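Side-chain contacts in GAF domain/HD domain protein (Geobacter sulfurreducens, PDB 3EEA), which is of uncertain function but may have phosphatase activity as a whole, the chain here being its GAF domain, with a polyether in a mostly apolar pocket: residues 73-78 with 123-128; 80-85 with 118-123; 85-90 with 94-99; 31-36 with 105-110. All blocks are in the same frame, centred on the assembly; numbering follows the deposited sequence.

Contact 1 of 4, residues 73-78 with 123-128; sequences PLLKSM and AVFMAR
The ring of Phe-125 meets Leu-75 at its outer edge: CD1 of Leu-75 lies close to the ring plane, 3.7 Å from CZ of Phe-125, and the two side chains cross at about a right angle. Neither face of the ring is touched by segment 73-78. The ring of Tyr-37, from strand 33-39, also meets Phe-125, with the planes turned about 85° to each other. One helical turn beyond Leu-75, Met-78 reaches toward the same strand. Its CG stands anti to the backbone N (chi1 -172°) and the chain then folds at the thioether (chi3 71°), so the terminal CE comes 3.7 Å from CB of Ala-123, closer than SD does. Segment 73-78 thus meets strand 119-129 through one methyl of Leu-75 and the end of Met-78, which also touches Ala-111 and Pro-113 of strand 107-116. Phe-46 of strand 46-52 adjoins Leu-75, Met-78 and Ala-123, extending the core of this GAF domain. The side chain of Phe-125 comes within about 4 Å of the bound polyether at its nearest. All four touching residues are buried and no hydrogen bond crosses, which implies that these two segments are held by apolar packing, without a directional bond.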
loop_
_atom_site.group_PDB
_atom_site.type_symbol
_atom_site.label_atom_id
_atom_site.label_comp_id
_atom_site.label_asym_id
_atom_site.label_seq_id
_atom_site.Cartn_x
_atom_site.Cartn_y
_atom_site.Cartn_z
ATOM N N PRO A 73 22.869 8.194 18.002
ATOM C CA PRO A 73 23.627 7.248 17.153
ATOM C C PRO A 73 22.809 6.285 16.275
ATOM O O PRO A 73 23.198 6.028 15.131
ATOM C CB PRO A 73 24.495 6.477 18.157
ATOM C CG PRO A 73 24.750 7.461 19.276
ATOM C CD PRO A 73 23.425 8.277 19.369
ATOM N N LEU A 74 21.683 5.766 16.770
ATOM C CA LEU A 74 20.818 4.894 15.950
ATOM C C LEU A 74 20.418 5.556 14.637
ATOM O O LEU A 74 20.339 4.896 13.557
ATOM C CB LEU A 74 19.534 4.535 16.704
ATOM C CG LEU A 74 18.625 3.454 16.100
ATOM C CD1 LEU A 74 19.174 2.075 16.394
ATOM C CD2 LEU A 74 17.187 3.575 16.615
ATOM N N LEU A 75 20.137 6.851 14.736
ATOM C CA LEU A 75 19.630 7.622 13.628
ATOM C C LEU A 75 20.735 7.935 12.693
ATOM O O LEU A 75 20.541 7.963 11.472
ATOM C CB LEU A 75 19.023 8.921 14.134
ATOM C CG LEU A 75 17.930 9.555 13.290
ATOM C CD1 LEU A 75 16.843 8.537 12.910
ATOM C CD2 LEU A 75 17.344 10.772 14.015
ATOM N N LYS A 76 21.914 8.207 13.236
ATOM C CA LYS A 76 23.050 8.429 12.363
ATOM C C LYS A 76 23.351 7.165 11.564
ATOM O O LYS A 76 23.677 7.244 10.392
ATOM C CB LYS A 76 24.277 8.895 13.125
ATOM C CG LYS A 76 25.434 9.228 12.223
ATOM C CD LYS A 76 26.524 9.955 12.980
ATOM C CE LYS A 76 27.829 9.810 12.265
ATOM N NZ LYS A 76 28.492 8.482 12.569
ATOM N N SER A 77 23.273 6.002 12.211
ATOM C CA SER A 77 23.482 4.714 11.522
ATOM C C SER A 77 22.451 4.440 10.468
ATOM O O SER A 77 22.786 4.001 9.329
ATOM C CB SER A 77 23.482 3.556 12.537
ATOM O OG SER A 77 24.657 3.717 13.355
ATOM N N MET A 78 21.188 4.651 10.823
ATOM C CA MET A 78 20.097 4.463 9.830
ATOM C C MET A 78 20.385 5.329 8.593
ATOM O O MET A 78 20.268 4.877 7.447
ATOM C CB MET A 78 18.738 4.887 10.446
ATOM C CG MET A 78 17.494 4.566 9.604
ATOM S SD MET A 78 15.982 5.518 10.079
ATOM C CE MET A 78 16.452 7.171 9.496
ATOM N N ALA A 123 11.758 9.286 7.777
ATOM C CA ALA A 123 11.851 8.052 8.549
ATOM C C ALA A 123 10.466 7.703 9.126
ATOM O O ALA A 123 9.720 8.590 9.455
ATOM C CB ALA A 123 12.892 8.171 9.653
ATOM N N VAL A 124 10.165 6.425 9.233
ATOM C CA VAL A 124 8.934 5.931 9.873
ATOM C C VAL A 124 9.365 5.074 11.045
ATOM O O VAL A 124 10.110 4.085 10.862
ATOM C CB VAL A 124 8.084 5.096 8.892
ATOM C CG1 VAL A 124 6.817 4.528 9.562
ATOM C CG2 VAL A 124 7.710 5.938 7.672
ATOM N N PHE A 125 8.917 5.432 12.241
ATOM C CA PHE A 125 9.157 4.612 13.419
ATOM C C PHE A 125 7.849 3.940 13.868
ATOM O O PHE A 125 6.776 4.573 13.890
ATOM C CB PHE A 125 9.684 5.463 14.514
ATOM C CG PHE A 125 10.941 6.233 14.141
ATOM C CD1 PHE A 125 12.177 5.630 14.231
ATOM C CD2 PHE A 125 10.863 7.533 13.635
ATOM C CE1 PHE A 125 13.336 6.341 13.885
ATOM C CE2 PHE A 125 12.012 8.257 13.289
ATOM C CZ PHE A 125 13.245 7.644 13.390
ATOM N N MET A 126 7.934 2.667 14.175
ATOM C CA MET A 126 6.775 1.852 14.572
ATOM C C MET A 126 7.146 1.184 15.866
ATOM O O MET A 126 8.284 0.785 16.032
ATOM C CB MET A 126 6.462 0.826 13.509
ATOM C CG MET A 126 5.969 1.535 12.188
ATOM S SD MET A 126 5.579 0.387 10.888
ATOM C CE MET A 126 4.183 -0.449 11.507
ATOM N N ALA A 127 6.188 1.125 16.796
ATOM C CA ALA A 127 6.457 0.628 18.134
ATOM C C ALA A 127 5.357 -0.321 18.561
ATOM O O ALA A 127 4.194 -0.118 18.228
ATOM C CB ALA A 127 6.538 1.812 19.149
ATOM N N ARG A 128 5.755 -1.326 19.307
ATOM C CA ARG A 128 4.825 -2.051 20.163
ATOM C C ARG A 128 5.489 -2.471 21.482
ATOM O O ARG A 128 6.730 -2.394 21.638
ATOM C CB ARG A 128 4.113 -3.189 19.430
ATOM C CG ARG A 128 4.890 -4.056 18.698
ATOM C CD ARG A 128 3.975 -4.840 17.740
ATOM N NE ARG A 128 4.650 -6.025 17.351
ATOM C CZ ARG A 128 4.486 -6.748 16.243
ATOM N NH1 ARG A 128 5.270 -7.786 16.126
ATOM N NH2 ARG A 128 3.633 -6.469 15.278
#

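Contact 2 of 4, residues 80-85 with 118-123; sequences RKRQHL and TQVIGA
The C-terminal end of helix 73-81 meets the start of strand 119-129, just after the turn that links it to strand 107-116, through Arg-82 and the residues Thr-118 to Val-120. Arg-82 is the first residue to leave the helix, with positive phi (57°), and its side chain points to the hairpin. Its guanidinium grips one carbonyl oxygen side-on with two nitrogens: NE of Arg-82 lies 2.7 Å from O of Thr-118, and NH2 of Arg-82 lies 3.0 Å from that same oxygen. The NE bond is the straighter (155° at the hydrogen, against 137°), and the oxygen sits almost in the guanidinium plane. On the other side of the group, NH1 of Arg-82 bonds O of Arg-80 at 3.3 Å, the donor standing above the carbonyl plane, so three bonds fix the rotation of the guanidinium. With CG of Arg-82 anti to its carbonyl carbon, that atom lies 3.6 Å from CG2 of Val-120; the bend at chi2 then turns CD and the guanidinium. Gln-119 runs alongside, its amide almost perpendicular to the guanidinium; its OE1 takes a bond of 3.2 Å from OG1 of Thr-118, in the carbonyl plane and on a lone pair. This exposed arrangement is that of a helix terminus tied to a beta-hairpin, where helix 73-81 ends against the antiparallel sheet of the GAF fold.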
loop_
_atom_site.group_PDB
_atom_site.type_symbol
_atom_site.label_atom_id
_atom_site.label_comp_id
_atom_site.label_asym_id
_atom_site.label_seq_id
_atom_site.Cartn_x
_atom_site.Cartn_y
_atom_site.Cartn_z
ATOM N N ARG A 80 23.282 6.862 7.516
ATOM C CA ARG A 80 24.511 6.543 6.810
ATOM C C ARG A 80 24.358 5.282 5.938
ATOM O O ARG A 80 24.812 5.253 4.780
ATOM C CB ARG A 80 25.652 6.310 7.806
ATOM C CG ARG A 80 26.175 7.531 8.472
ATOM C CD ARG A 80 27.252 8.141 7.631
ATOM N NE ARG A 80 27.873 9.302 8.247
ATOM C CZ ARG A 80 27.535 10.565 8.048
ATOM N NH1 ARG A 80 26.499 10.889 7.282
ATOM N NH2 ARG A 80 28.230 11.519 8.662
ATOM N N LYS A 81 23.706 4.262 6.487
ATOM C CA LYS A 81 23.553 2.981 5.803
ATOM C C LYS A 81 22.330 2.971 4.904
ATOM O O LYS A 81 22.205 2.098 4.070
ATOM C CB LYS A 81 23.365 1.843 6.809
ATOM C CG LYS A 81 24.569 1.500 7.642
ATOM C CD LYS A 81 24.117 0.701 8.897
ATOM C CE LYS A 81 25.291 0.083 9.691
ATOM N NZ LYS A 81 26.427 1.014 9.867
ATOM N N ARG A 82 21.391 3.910 5.093
ATOM C CA ARG A 82 20.127 3.912 4.343
ATOM C C ARG A 82 19.403 2.602 4.542
ATOM O O ARG A 82 18.869 2.082 3.566
ATOM C CB ARG A 82 20.327 3.982 2.821
ATOM C CG ARG A 82 20.437 5.276 2.269
ATOM C CD ARG A 82 21.760 5.798 2.525
ATOM N NE ARG A 82 22.065 6.724 1.459
ATOM C CZ ARG A 82 23.223 7.347 1.332
ATOM N NH1 ARG A 82 24.190 7.161 2.215
ATOM N NH2 ARG A 82 23.407 8.154 0.313
ATOM N N GLN A 83 19.415 2.058 5.758
ATOM C CA GLN A 83 18.732 0.825 6.045
ATOM C C GLN A 83 17.955 0.860 7.351
ATOM O O GLN A 83 18.214 1.689 8.214
ATOM C CB GLN A 83 19.720 -0.337 6.114
ATOM C CG GLN A 83 20.496 -0.493 4.796
ATOM C CD GLN A 83 21.563 -1.534 4.863
ATOM O OE1 GLN A 83 21.637 -2.291 5.838
ATOM N NE2 GLN A 83 22.388 -1.607 3.815
ATOM N N HIS A 84 16.976 -0.031 7.446
ATOM C CA HIS A 84 16.159 -0.147 8.636
ATOM C C HIS A 84 16.934 -0.743 9.789
ATOM O O HIS A 84 17.895 -1.519 9.567
ATOM C CB HIS A 84 14.906 -0.966 8.390
ATOM C CG HIS A 84 15.093 -2.454 8.407
ATOM N ND1 HIS A 84 15.614 -3.165 7.345
ATOM C CD2 HIS A 84 14.811 -3.370 9.372
ATOM C CE1 HIS A 84 15.619 -4.455 7.651
ATOM N NE2 HIS A 84 15.151 -4.600 8.876
ATOM N N LEU A 85 16.526 -0.373 11.005
ATOM C CA LEU A 85 17.120 -0.933 12.235
ATOM C C LEU A 85 15.977 -1.224 13.204
ATOM O O LEU A 85 14.966 -0.541 13.168
ATOM C CB LEU A 85 18.105 0.075 12.851
ATOM C CG LEU A 85 19.320 0.335 11.969
ATOM C CD1 LEU A 85 20.190 1.527 12.458
ATOM C CD2 LEU A 85 20.159 -0.977 11.823
ATOM N N THR A 118 18.911 6.641 -3.898
ATOM C CA THR A 118 19.992 6.510 -2.906
ATOM C C THR A 118 19.852 7.424 -1.691
ATOM O O THR A 118 20.731 7.415 -0.813
ATOM C CB THR A 118 21.346 6.859 -3.563
ATOM O OG1 THR A 118 21.366 8.253 -3.873
ATOM C CG2 THR A 118 21.556 6.039 -4.841
ATOM N N GLN A 119 18.802 8.251 -1.688
ATOM C CA GLN A 119 18.637 9.336 -0.742
ATOM C C GLN A 119 17.576 9.059 0.345
ATOM O O GLN A 119 16.515 8.539 0.043
ATOM C CB GLN A 119 18.221 10.569 -1.517
ATOM C CG GLN A 119 19.325 11.023 -2.490
ATOM C CD GLN A 119 20.604 11.373 -1.744
ATOM O OE1 GLN A 119 21.609 10.632 -1.785
ATOM N NE2 GLN A 119 20.569 12.493 -1.026
ATOM N N VAL A 120 17.877 9.470 1.586
ATOM C CA VAL A 120 16.951 9.346 2.729
ATOM C C VAL A 120 16.209 10.661 2.809
ATOM O O VAL A 120 16.859 11.722 2.948
ATOM C CB VAL A 120 17.686 9.047 4.054
ATOM C CG1 VAL A 120 16.715 9.039 5.268
ATOM C CG2 VAL A 120 18.442 7.754 3.988
ATOM N N ILE A 121 14.874 10.622 2.683
ATOM C CA ILE A 121 14.022 11.801 2.765
ATOM C C ILE A 121 13.150 11.904 4.014
ATOM O O ILE A 121 12.430 12.897 4.206
ATOM C CB ILE A 121 13.106 11.952 1.532
ATOM C CG1 ILE A 121 12.040 10.845 1.444
ATOM C CG2 ILE A 121 13.940 11.946 0.243
ATOM C CD1 ILE A 121 11.021 11.136 0.350
ATOM N N GLY A 122 13.258 10.915 4.887
ATOM C CA GLY A 122 12.402 10.841 6.058
ATOM C C GLY A 122 12.567 9.512 6.758
ATOM O O GLY A 122 13.475 8.702 6.427
ATOM N N ALA A 123 11.758 9.286 7.777
ATOM C CA ALA A 123 11.851 8.052 8.549
ATOM C C ALA A 123 10.466 7.703 9.126
ATOM O O ALA A 123 9.720 8.590 9.455
ATOM C CB ALA A 123 12.892 8.171 9.653
#

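Contact 3 of 4, residues 85-90 with 94-99; sequences LMLTDP and DLLTPK
Leu-87, whose side chain meets Leu-96 across this contact, forms a backbone hydrogen bond through its N to O of Val-109, which sets the short strand 85-87 beside strand 107-116. No hydrogen bond joins the two segments themselves, and the side chains that meet are apolar. Leu-87 and Leu-96 reach toward each other tip to tip. CD1 of Leu-87 lies 3.3 Å from CD2 of Leu-96, tighter than ordinary van der Waals contact, and 3.8 Å from the other methyl, CD1 of Leu-96. The second torsion of Leu-96 is unusual for a leucine (chi2 11°, nearly eclipsed), so the exact placing of its methyls, and with it the short approach, is somewhat doubtful. In the GAF fold of this chain, strand 85-87 is an outermost strand of the sheet within this chain; the loop after it leads to helix 98-103, and Leu-96, shortly before that helix, lines the polyether pocket. The same CD2 of Leu-96 also meets Pro-90, 3.8 Å from CB of the proline, so one methyl lies against both residues. An alanine in place of Leu-96 would remove both methyls and is likely to open a gap beside Leu-87 and Pro-90, at the wall of the polyether pocket. Leu-74, on helix 73-81, touches Leu-87 and Leu-96, and the side chain of Leu-96 is about 4 Å from the bound polyether at its nearest.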
loop_
_atom_site.group_PDB
_atom_site.type_symbol
_atom_site.label_atom_id
_atom_site.label_comp_id
_atom_site.label_asym_id
_atom_site.label_seq_id
_atom_site.Cartn_x
_atom_site.Cartn_y
_atom_site.Cartn_z
ATOM N N LEU A 85 16.526 -0.373 11.005
ATOM C CA LEU A 85 17.120 -0.933 12.235
ATOM C C LEU A 85 15.977 -1.224 13.204
ATOM O O LEU A 85 14.966 -0.541 13.168
ATOM C CB LEU A 85 18.105 0.075 12.851
ATOM C CG LEU A 85 19.320 0.335 11.969
ATOM C CD1 LEU A 85 20.190 1.527 12.458
ATOM C CD2 LEU A 85 20.159 -0.977 11.823
ATOM N N MET A 86 16.121 -2.239 14.053
ATOM C CA MET A 86 15.124 -2.498 15.115
ATOM C C MET A 86 15.794 -2.582 16.487
ATOM O O MET A 86 16.796 -3.269 16.627
ATOM C CB MET A 86 14.370 -3.797 14.829
ATOM C CG MET A 86 13.254 -4.161 15.875
ATOM S SD MET A 86 12.228 -5.555 15.341
ATOM C CE MET A 86 13.413 -6.936 15.556
ATOM N N LEU A 87 15.245 -1.889 17.479
ATOM C CA LEU A 87 15.692 -2.042 18.855
ATOM C C LEU A 87 14.667 -2.805 19.629
ATOM O O LEU A 87 13.529 -2.333 19.774
ATOM C CB LEU A 87 15.853 -0.689 19.509
ATOM C CG LEU A 87 17.032 0.125 19.064
ATOM C CD1 LEU A 87 17.027 1.418 19.837
ATOM C CD2 LEU A 87 18.356 -0.663 19.282
ATOM N N THR A 88 15.066 -3.968 20.144
ATOM C CA THR A 88 14.146 -4.784 20.910
ATOM C C THR A 88 14.231 -4.476 22.406
ATOM O O THR A 88 13.374 -4.919 23.154
ATOM C CB THR A 88 14.333 -6.300 20.629
ATOM O OG1 THR A 88 15.646 -6.695 21.003
ATOM C CG2 THR A 88 14.103 -6.603 19.129
ATOM N N ASP A 89 15.231 -3.695 22.818
ATOM C CA ASP A 89 15.404 -3.294 24.213
ATOM C C ASP A 89 15.957 -1.854 24.272
ATOM O O ASP A 89 17.126 -1.622 24.620
ATOM C CB ASP A 89 16.338 -4.290 24.919
ATOM C CG ASP A 89 16.292 -4.186 26.449
ATOM O OD1 ASP A 89 15.486 -3.410 27.023
ATOM O OD2 ASP A 89 17.093 -4.896 27.092
ATOM N N PRO A 90 15.118 -0.874 23.910
ATOM C CA PRO A 90 15.605 0.499 23.851
ATOM C C PRO A 90 16.064 1.030 25.203
ATOM O O PRO A 90 17.056 1.756 25.262
ATOM C CB PRO A 90 14.394 1.295 23.326
ATOM C CG PRO A 90 13.483 0.290 22.730
ATOM C CD PRO A 90 13.710 -0.981 23.489
ATOM N N ASP A 94 22.654 1.948 24.285
ATOM C CA ASP A 94 23.560 3.090 24.177
ATOM C C ASP A 94 23.345 3.875 22.862
ATOM O O ASP A 94 23.880 4.967 22.703
ATOM C CB ASP A 94 25.008 2.590 24.202
ATOM C CG ASP A 94 25.410 1.943 22.886
ATOM O OD1 ASP A 94 25.636 0.714 22.840
ATOM O OD2 ASP A 94 25.458 2.662 21.862
ATOM N N LEU A 95 22.604 3.313 21.913
ATOM C CA LEU A 95 22.380 3.984 20.614
ATOM C C LEU A 95 21.327 5.107 20.655
ATOM O O LEU A 95 21.027 5.756 19.633
ATOM C CB LEU A 95 21.934 2.969 19.563
ATOM C CG LEU A 95 22.722 1.682 19.389
ATOM C CD1 LEU A 95 22.424 1.182 17.978
ATOM C CD2 LEU A 95 24.230 1.838 19.639
ATOM N N LEU A 96 20.744 5.295 21.832
ATOM C CA LEU A 96 19.770 6.318 22.065
ATOM C C LEU A 96 20.321 7.313 23.092
ATOM O O LEU A 96 21.276 7.044 23.796
ATOM C CB LEU A 96 18.498 5.675 22.620
ATOM C CG LEU A 96 17.444 5.112 21.667
ATOM C CD1 LEU A 96 17.930 5.034 20.269
ATOM C CD2 LEU A 96 17.010 3.790 22.167
ATOM N N THR A 97 19.678 8.454 23.130
ATOM C CA THR A 97 19.734 9.426 24.192
ATOM C C THR A 97 19.160 8.877 25.546
ATOM O O THR A 97 18.247 8.038 25.553
ATOM C CB THR A 97 18.897 10.618 23.652
ATOM O OG1 THR A 97 19.774 11.601 23.093
ATOM C CG2 THR A 97 18.046 11.205 24.676
ATOM N N PRO A 98 19.688 9.347 26.709
ATOM C CA PRO A 98 19.016 9.033 27.979
ATOM C C PRO A 98 17.517 9.338 27.965
ATOM O O PRO A 98 16.719 8.511 28.418
ATOM C CB PRO A 98 19.734 9.954 28.980
ATOM C CG PRO A 98 21.123 10.052 28.439
ATOM C CD PRO A 98 21.015 9.961 26.935
ATOM N N LYS A 99 17.144 10.517 27.463
ATOM C CA LYS A 99 15.729 10.886 27.308
ATOM C C LYS A 99 14.955 9.783 26.543
ATOM O O LYS A 99 13.877 9.345 26.990
ATOM C CB LYS A 99 15.588 12.268 26.624
ATOM C CG LYS A 99 14.165 12.614 26.113
ATOM C CD LYS A 99 13.836 14.127 26.030
ATOM C CE LYS A 99 14.835 14.984 25.188
ATOM N NZ LYS A 99 14.716 14.821 23.684
#

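Contact 4 of 4, residues 31-36 with 105-110; sequences TRWIAV and RNLCVL
Strands 33-39 and 107-116 flank strand 119-129 in the antiparallel sheet of the GAF fold, each antiparallel to it, so the contact joins second neighbours; even the nearest CA atoms, of Arg-32 and Leu-107, are 8.9 Å apart. Arg-32 and Trp-33 both face Ala-127 of the intervening strand, a classic beta bulge, and both form backbone hydrogen bonds with it. Both side chains of the bulge are thereby brought to Leu-107. One methyl serves each: CD1 of Leu-107 lies 3.6 Å from CZ2 of Trp-33 and 3.8 Å from its indole nitrogen NE1, approaching the ring obliquely. The other methyl, CD2 of Leu-107, lies 3.5 Å from CD of Arg-32. Leu-107 crosses both partners at about a right angle. Trp-33 carries CG between its backbone N and carbonyl carbon (chi1 51°), which turns the indole across the middle strand, over Ala-127, while Arg-32 extends straight from CG to NE. With an alanine at Leu-107, both methyls would be gone, and the indole around CZ2 and NE1 and the CD of Arg-32 would probably lose the methyls they rest on, leaving the arginine freer to swing. All three residues line the pocket, and Arg-32 NH2 makes a weak hydrogen bond to O6 of the polyether, which probably came from the crystallisation liquor. On the protein side, NE of Arg-32 remains 3.9 Å from CD2 of Leu-107.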
loop_
_atom_site.group_PDB
_atom_site.type_symbol
_atom_site.label_atom_id
_atom_site.label_comp_id
_atom_site.label_asym_id
_atom_site.label_seq_id
_atom_site.Cartn_x
_atom_site.Cartn_y
_atom_site.Cartn_z
ATOM N N THR A 31 0.504 -2.684 15.836
ATOM C CA THR A 31 1.452 -1.712 16.363
ATOM C C THR A 31 0.779 -0.869 17.449
ATOM O O THR A 31 -0.454 -0.672 17.423
ATOM C CB THR A 31 1.915 -0.730 15.214
ATOM O OG1 THR A 31 0.830 0.144 14.854
ATOM C CG2 THR A 31 2.317 -1.469 13.996
ATOM N N ARG A 32 1.553 -0.380 18.406
ATOM C CA ARG A 32 1.031 0.585 19.365
ATOM C C ARG A 32 0.927 1.991 18.745
ATOM O O ARG A 32 -0.090 2.713 18.880
ATOM C CB ARG A 32 1.929 0.566 20.565
ATOM C CG ARG A 32 1.540 1.469 21.707
ATOM C CD ARG A 32 2.615 1.435 22.730
ATOM N NE ARG A 32 2.359 2.396 23.790
ATOM C CZ ARG A 32 1.573 2.148 24.842
ATOM N NH1 ARG A 32 0.930 0.981 24.948
ATOM N NH2 ARG A 32 1.401 3.085 25.766
ATOM N N TRP A 33 1.992 2.412 18.086
ATOM C CA TRP A 33 1.966 3.687 17.401
ATOM C C TRP A 33 2.989 3.745 16.268
ATOM O O TRP A 33 3.838 2.831 16.148
ATOM C CB TRP A 33 2.220 4.820 18.365
ATOM C CG TRP A 33 3.376 4.751 19.235
ATOM C CD1 TRP A 33 3.333 4.612 20.615
ATOM C CD2 TRP A 33 4.771 5.043 18.917
ATOM N NE1 TRP A 33 4.581 4.679 21.128
ATOM C CE2 TRP A 33 5.492 4.947 20.129
ATOM C CE3 TRP A 33 5.478 5.273 17.722
ATOM C CZ2 TRP A 33 6.879 5.121 20.201
ATOM C CZ3 TRP A 33 6.876 5.448 17.784
ATOM C CH2 TRP A 33 7.565 5.347 19.019
ATOM N N ILE A 34 2.818 4.770 15.441
ATOM C CA ILE A 34 3.639 5.105 14.278
ATOM C C ILE A 34 3.948 6.594 14.308
ATOM O O ILE A 34 3.072 7.415 14.610
ATOM C CB ILE A 34 2.915 4.781 12.930
ATOM C CG1 ILE A 34 2.403 3.347 12.978
ATOM C CG2 ILE A 34 3.848 5.090 11.735
ATOM C CD1 ILE A 34 1.732 2.796 11.676
ATOM N N ALA A 35 5.211 6.937 14.089
ATOM C CA ALA A 35 5.669 8.306 14.101
ATOM C C ALA A 35 6.483 8.568 12.825
ATOM O O ALA A 35 7.486 7.883 12.598
ATOM C CB ALA A 35 6.519 8.564 15.345
ATOM N N VAL A 36 6.059 9.539 12.009
ATOM C CA VAL A 36 6.671 9.809 10.737
ATOM C C VAL A 36 7.347 11.152 10.793
ATOM O O VAL A 36 6.755 12.112 11.288
ATOM C CB VAL A 36 5.620 9.805 9.553
ATOM C CG1 VAL A 36 6.366 10.075 8.202
ATOM C CG2 VAL A 36 4.813 8.516 9.582
ATOM N N ARG A 105 11.345 2.699 26.861
ATOM C CA ARG A 105 11.829 1.535 27.621
ATOM C C ARG A 105 10.905 0.295 27.548
ATOM O O ARG A 105 11.384 -0.822 27.609
ATOM C CB ARG A 105 12.056 1.915 29.090
ATOM C CG ARG A 105 10.792 1.881 29.941
ATOM C CD ARG A 105 10.879 2.765 31.160
ATOM N NE ARG A 105 9.581 2.794 31.812
ATOM C CZ ARG A 105 8.595 3.651 31.541
ATOM N NH1 ARG A 105 8.722 4.602 30.611
ATOM N NH2 ARG A 105 7.462 3.557 32.221
ATOM N N ASN A 106 9.596 0.499 27.412
ATOM C CA ASN A 106 8.642 -0.619 27.331
ATOM C C ASN A 106 8.348 -1.106 25.919
ATOM O O ASN A 106 7.383 -1.898 25.711
ATOM C CB ASN A 106 7.298 -0.237 27.968
ATOM C CG ASN A 106 7.335 -0.240 29.489
ATOM O OD1 ASN A 106 6.509 0.428 30.132
ATOM N ND2 ASN A 106 8.281 -0.975 30.070
ATOM N N LEU A 107 9.142 -0.639 24.946
ATOM C CA LEU A 107 8.783 -0.786 23.526
ATOM C C LEU A 107 9.834 -1.508 22.675
ATOM O O LEU A 107 11.010 -1.461 22.986
ATOM C CB LEU A 107 8.479 0.612 22.947
ATOM C CG LEU A 107 7.378 1.470 23.585
ATOM C CD1 LEU A 107 7.350 2.919 23.015
ATOM C CD2 LEU A 107 5.980 0.901 23.440
ATOM N N CYS A 108 9.374 -2.249 21.664
ATOM C CA CYS A 108 10.197 -2.742 20.576
ATOM C C CYS A 108 10.033 -1.656 19.488
ATOM O O CYS A 108 8.888 -1.317 19.169
ATOM C CB CYS A 108 9.638 -4.088 20.087
ATOM S SG CYS A 108 10.400 -4.625 18.530
ATOM N N VAL A 109 11.132 -1.111 18.950
ATOM C CA VAL A 109 11.031 0.005 17.956
ATOM C C VAL A 109 11.721 -0.321 16.644
ATOM O O VAL A 109 12.885 -0.721 16.607
ATOM C CB VAL A 109 11.519 1.356 18.496
ATOM C CG1 VAL A 109 11.363 2.453 17.392
ATOM C CG2 VAL A 109 10.788 1.731 19.824
ATOM N N LEU A 110 10.941 -0.233 15.570
ATOM C CA LEU A 110 11.436 -0.440 14.256
ATOM C C LEU A 110 11.585 0.930 13.579
ATOM O O LEU A 110 10.629 1.704 13.545
ATOM C CB LEU A 110 10.493 -1.325 13.481
ATOM C CG LEU A 110 10.774 -1.532 12.018
ATOM C CD1 LEU A 110 12.021 -2.404 11.802
ATOM C CD2 LEU A 110 9.535 -2.160 11.333
#

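Overall arrangement
All four contacts lie in one GAF domain and meet its antiparallel sheet. Contacts 1 and 2 both use helix 73-81 and strand 119-129, share Ala-123 and have centres about 9 Å apart; contact 1 is buried, contact 2 lies on the surface. Contact 3, its centre also about 9 Å from that of contact 1, joins it through a probable hydrogen bond from Leu-74 N to Leu-95 O. Contact 4 is about 10 Å from contact 1 and about 11 Å from contact 3, centre to centre, and these three contribute Leu-74, Phe-125, Leu-96, Arg-32, Trp-33 and Leu-107 to the polyether pocket. Contact 2, centred about 18 Å from contact 4, contributes none of the pocket residues.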